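Local coordinates for flagellar motor switch protein FliG (PDB 3HJL) that probably forms part of the rotor-mounted switch complex (C ring) of the bacterial flagellar motor, which sets the direction of flagellar rotation, at residues Arg249-Ile254 with Gln276-Asn281. Numbering follows the deposited sequence.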
ATOM      1  N   ARG A 249     -45.513   4.318 -24.391  1.00 59.73           N
ATOM      2  CA  ARG A 249     -44.960   4.014 -25.722  1.00 64.05           C
ATOM      3  C   ARG A 249     -43.609   3.297 -25.629  1.00 58.26           C
ATOM      4  O   ARG A 249     -43.355   2.338 -26.358  1.00 51.42           O
ATOM      5  CB  ARG A 249     -44.766   5.314 -26.517  1.00 69.00           C
ATOM      6  CG  ARG A 249     -46.052   6.002 -26.961  1.00 73.53           C
ATOM      7  CD  ARG A 249     -46.703   5.280 -28.134  1.00 77.74           C
ATOM      8  NE  ARG A 249     -47.748   6.088 -28.764  1.00 78.75           N
ATOM      9  CZ  ARG A 249     -47.537   7.129 -29.580  1.00 82.26           C
ATOM     10  NH1 ARG A 249     -46.301   7.555 -29.868  1.00 82.70           N
ATOM     11  NH2 ARG A 249     -48.583   7.777 -30.097  1.00 82.43           N
ATOM     12  N   ASP A 250     -42.748   3.792 -24.741  1.00 57.04           N
ATOM     13  CA  ASP A 250     -41.401   3.234 -24.531  1.00 62.90           C
ATOM     14  C   ASP A 250     -41.457   1.802 -23.999  1.00 64.50           C
ATOM     15  O   ASP A 250     -40.686   0.941 -24.425  1.00 64.89           O
ATOM     16  CB  ASP A 250     -40.613   4.085 -23.528  1.00 62.53           C
ATOM     17  CG  ASP A 250     -40.343   5.497 -24.024  1.00 59.54           C
ATOM     18  OD1 ASP A 250     -41.021   5.960 -24.966  1.00 56.20           O
ATOM     19  OD2 ASP A 250     -39.450   6.147 -23.447  1.00 63.09           O
ATOM     20  N   ILE A 251     -42.379   1.572 -23.065  1.00 66.64           N
ATOM     21  CA  ILE A 251     -42.591   0.262 -22.446  1.00 64.71           C
ATOM     22  C   ILE A 251     -43.051  -0.775 -23.472  1.00 62.72           C
ATOM     23  O   ILE A 251     -42.602  -1.916 -23.431  1.00 63.62           O
ATOM     24  CB  ILE A 251     -43.625   0.357 -21.294  1.00 65.04           C
ATOM     25  CG1 ILE A 251     -43.095   1.254 -20.171  1.00 63.67           C
ATOM     26  CG2 ILE A 251     -43.946  -1.033 -20.721  1.00 64.64           C
ATOM     27  CD1 ILE A 251     -44.164   2.063 -19.541  1.00 72.08           C
ATOM     28  N   ILE A 252     -43.949  -0.374 -24.377  1.00 67.41           N
ATOM     29  CA  ILE A 252     -44.387  -1.247 -25.494  1.00 67.12           C
ATOM     30  C   ILE A 252     -43.196  -1.761 -26.310  1.00 63.04           C
ATOM     31  O   ILE A 252     -43.117  -2.954 -26.606  1.00 55.72           O
ATOM     32  CB  ILE A 252     -45.389  -0.523 -26.459  1.00 66.30           C
ATOM     33  CG1 ILE A 252     -46.834  -0.749 -26.014  1.00 68.19           C
ATOM     34  CG2 ILE A 252     -45.254  -1.050 -27.877  1.00 68.41           C
ATOM     35  CD1 ILE A 252     -47.158  -0.184 -24.671  1.00 66.10           C
ATOM     36  N   GLU A 253     -42.263  -0.861 -26.635  1.00 61.03           N
ATOM     37  CA  GLU A 253     -41.066  -1.222 -27.402  1.00 57.66           C
ATOM     38  C   GLU A 253     -40.106  -2.118 -26.612  1.00 61.62           C
ATOM     39  O   GLU A 253     -39.423  -2.964 -27.196  1.00 58.14           O
ATOM     40  CB  GLU A 253     -40.332   0.032 -27.885  1.00 56.76           C
ATOM     41  CG  GLU A 253     -41.150   0.960 -28.791  1.00 63.28           C
ATOM     42  CD  GLU A 253     -41.669   0.286 -30.057  1.00 64.72           C
ATOM     43  OE1 GLU A 253     -41.025  -0.664 -30.559  1.00 62.88           O
ATOM     44  OE2 GLU A 253     -42.725   0.724 -30.555  1.00 70.49           O
ATOM     45  N   ILE A 254     -40.047  -1.917 -25.292  1.00 65.26           N
ATOM     46  CA  ILE A 254     -39.238  -2.760 -24.405  1.00 64.78           C
ATOM     47  C   ILE A 254     -39.839  -4.177 -24.317  1.00 66.15           C
ATOM     48  O   ILE A 254     -39.114  -5.170 -24.399  1.00 70.20           O
ATOM     49  CB  ILE A 254     -39.122  -2.146 -22.984  1.00 62.38           C
ATOM     50  CG1 ILE A 254     -38.279  -0.870 -23.014  1.00 65.58           C
ATOM     51  CG2 ILE A 254     -38.482  -3.136 -22.028  1.00 65.64           C
ATOM     52  CD1 ILE A 254     -38.511   0.035 -21.815  1.00 65.10           C
ATOM     53  N   GLN A 276     -46.660  -2.348 -12.259  1.00 50.49           N
ATOM     54  CA  GLN A 276     -47.868  -1.899 -12.970  1.00 57.08           C
ATOM     55  C   GLN A 276     -47.566  -1.144 -14.265  1.00 57.02           C
ATOM     56  O   GLN A 276     -48.380  -1.155 -15.189  1.00 63.17           O
ATOM     57  CB  GLN A 276     -48.767  -1.034 -12.064  1.00 62.04           C
ATOM     58  CG  GLN A 276     -49.378  -1.763 -10.861  1.00 67.04           C
ATOM     59  CD  GLN A 276     -50.214  -2.981 -11.246  1.00 75.16           C
ATOM     60  OE1 GLN A 276     -50.799  -3.043 -12.337  1.00 73.09           O
ATOM     61  NE2 GLN A 276     -50.270  -3.961 -10.345  1.00 77.12           N
ATOM     62  N   LYS A 277     -46.406  -0.501 -14.332  1.00 62.37           N
ATOM     63  CA  LYS A 277     -45.976   0.197 -15.541  1.00 66.13           C
ATOM     64  C   LYS A 277     -45.807  -0.770 -16.720  1.00 69.50           C
ATOM     65  O   LYS A 277     -46.194  -0.451 -17.846  1.00 68.90           O
ATOM     66  CB  LYS A 277     -44.672   0.947 -15.275  1.00 69.42           C
ATOM     67  CG  LYS A 277     -44.281   1.890 -16.370  1.00 70.84           C
ATOM     68  CD  LYS A 277     -43.604   3.145 -15.837  1.00 70.90           C
ATOM     69  CE  LYS A 277     -43.441   4.192 -16.922  1.00 72.65           C
ATOM     70  NZ  LYS A 277     -44.743   4.678 -17.473  1.00 73.47           N
ATOM     71  N   PHE A 278     -45.242  -1.948 -16.446  1.00 69.04           N
ATOM     72  CA  PHE A 278     -45.095  -3.000 -17.459  1.00 67.21           C
ATOM     73  C   PHE A 278     -46.409  -3.753 -17.697  1.00 64.02           C
ATOM     74  O   PHE A 278     -46.835  -3.903 -18.840  1.00 66.68           O
ATOM     75  CB  PHE A 278     -43.981  -3.986 -17.083  1.00 65.97           C
ATOM     76  CG  PHE A 278     -42.595  -3.486 -17.398  1.00 67.80           C
ATOM     77  CD1 PHE A 278     -42.124  -3.498 -18.707  1.00 62.92           C
ATOM     78  CD2 PHE A 278     -41.744  -3.042 -16.385  1.00 65.55           C
ATOM     79  CE1 PHE A 278     -40.845  -3.055 -19.005  1.00 64.13           C
ATOM     80  CE2 PHE A 278     -40.450  -2.599 -16.681  1.00 59.44           C
ATOM     81  CZ  PHE A 278     -40.002  -2.609 -17.984  1.00 61.13           C
ATOM     82  N   LEU A 279     -47.046  -4.196 -16.610  1.00 61.43           N
ATOM     83  CA  LEU A 279     -48.313  -4.947 -16.671  1.00 61.00           C
ATOM     84  C   LEU A 279     -49.462  -4.220 -17.385  1.00 57.83           C
ATOM     85  O   LEU A 279     -50.250  -4.854 -18.087  1.00 69.71           O
ATOM     86  CB  LEU A 279     -48.772  -5.344 -15.261  1.00 55.62           C
ATOM     87  CG  LEU A 279     -47.915  -6.373 -14.523  1.00 61.68           C
ATOM     88  CD1 LEU A 279     -48.296  -6.402 -13.053  1.00 63.84           C
ATOM     89  CD2 LEU A 279     -48.038  -7.769 -15.157  1.00 61.84           C
ATOM     90  N   SER A 280     -49.548  -2.902 -17.216  1.00 58.82           N
ATOM     91  CA  SER A 280     -50.607  -2.106 -17.852  1.00 61.99           C
ATOM     92  C   SER A 280     -50.430  -1.939 -19.361  1.00 63.60           C
ATOM     93  O   SER A 280     -51.356  -1.495 -20.034  1.00 76.71           O
ATOM     94  CB  SER A 280     -50.691  -0.721 -17.216  1.00 63.91           C
ATOM     95  OG  SER A 280     -49.515   0.020 -17.478  1.00 61.77           O
ATOM     96  N   ASN A 281     -49.236  -2.241 -19.874  1.00 66.38           N
ATOM     97  CA  ASN A 281     -48.942  -2.160 -21.308  1.00 65.68           C
ATOM     98  C   ASN A 281     -48.975  -3.515 -22.034  1.00 65.66           C
ATOM     99  O   ASN A 281     -48.764  -3.575 -23.247  1.00 69.03           O
ATOM    100  CB  ASN A 281     -47.601  -1.449 -21.516  1.00 71.89           C
ATOM    101  CG  ASN A 281     -47.703   0.059 -21.290  1.00 74.46           C
ATOM    102  OD1 ASN A 281     -48.522   0.731 -21.911  1.00 79.49           O
ATOM    103  ND2 ASN A 281     -46.870   0.589 -20.401  1.00 73.62           N
TER
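I251 on helix 248-255 lies against K277 and F278 of helix 272-279 and N281 in the loop that follows, packing helix on helix-plus-loop in the all-helical C-terminal domain of this armadillo-repeat protein. Its beta-branched side chain suits the place because the two branches part: CG2, anti to the backbone N, meets F278 CD1 at 3.7 Å, while CG1 carries CD1 across the K277 chain at about a right angle. I254, one turn on, brings its CG2 in the plane of the F278 ring to the edge, 3.8 Å from CE1. Where the surface opens, N281 suits the mixed setting: CB and the amide carbon CG lie 3.4 Å from I252 CD1, and its amide nitrogen faces I251 CG2. Cutting I251 back to an alanine is likely to open a gap between F278 and N281 and leave the F278 ring with I254 as its main neighbour from this helix. Further out, the broad apolar ring of F278 also takes L263 and L267 of helix 260-268, and helix 302-320 touches I254 through I316 and M319. N281 is positioned mainly by the hydrogen bond from ND2 to D248 OD2; the same ND2 also makes a weak bond to K277 O at 2.8 Å, bent to 127° at the hydrogen.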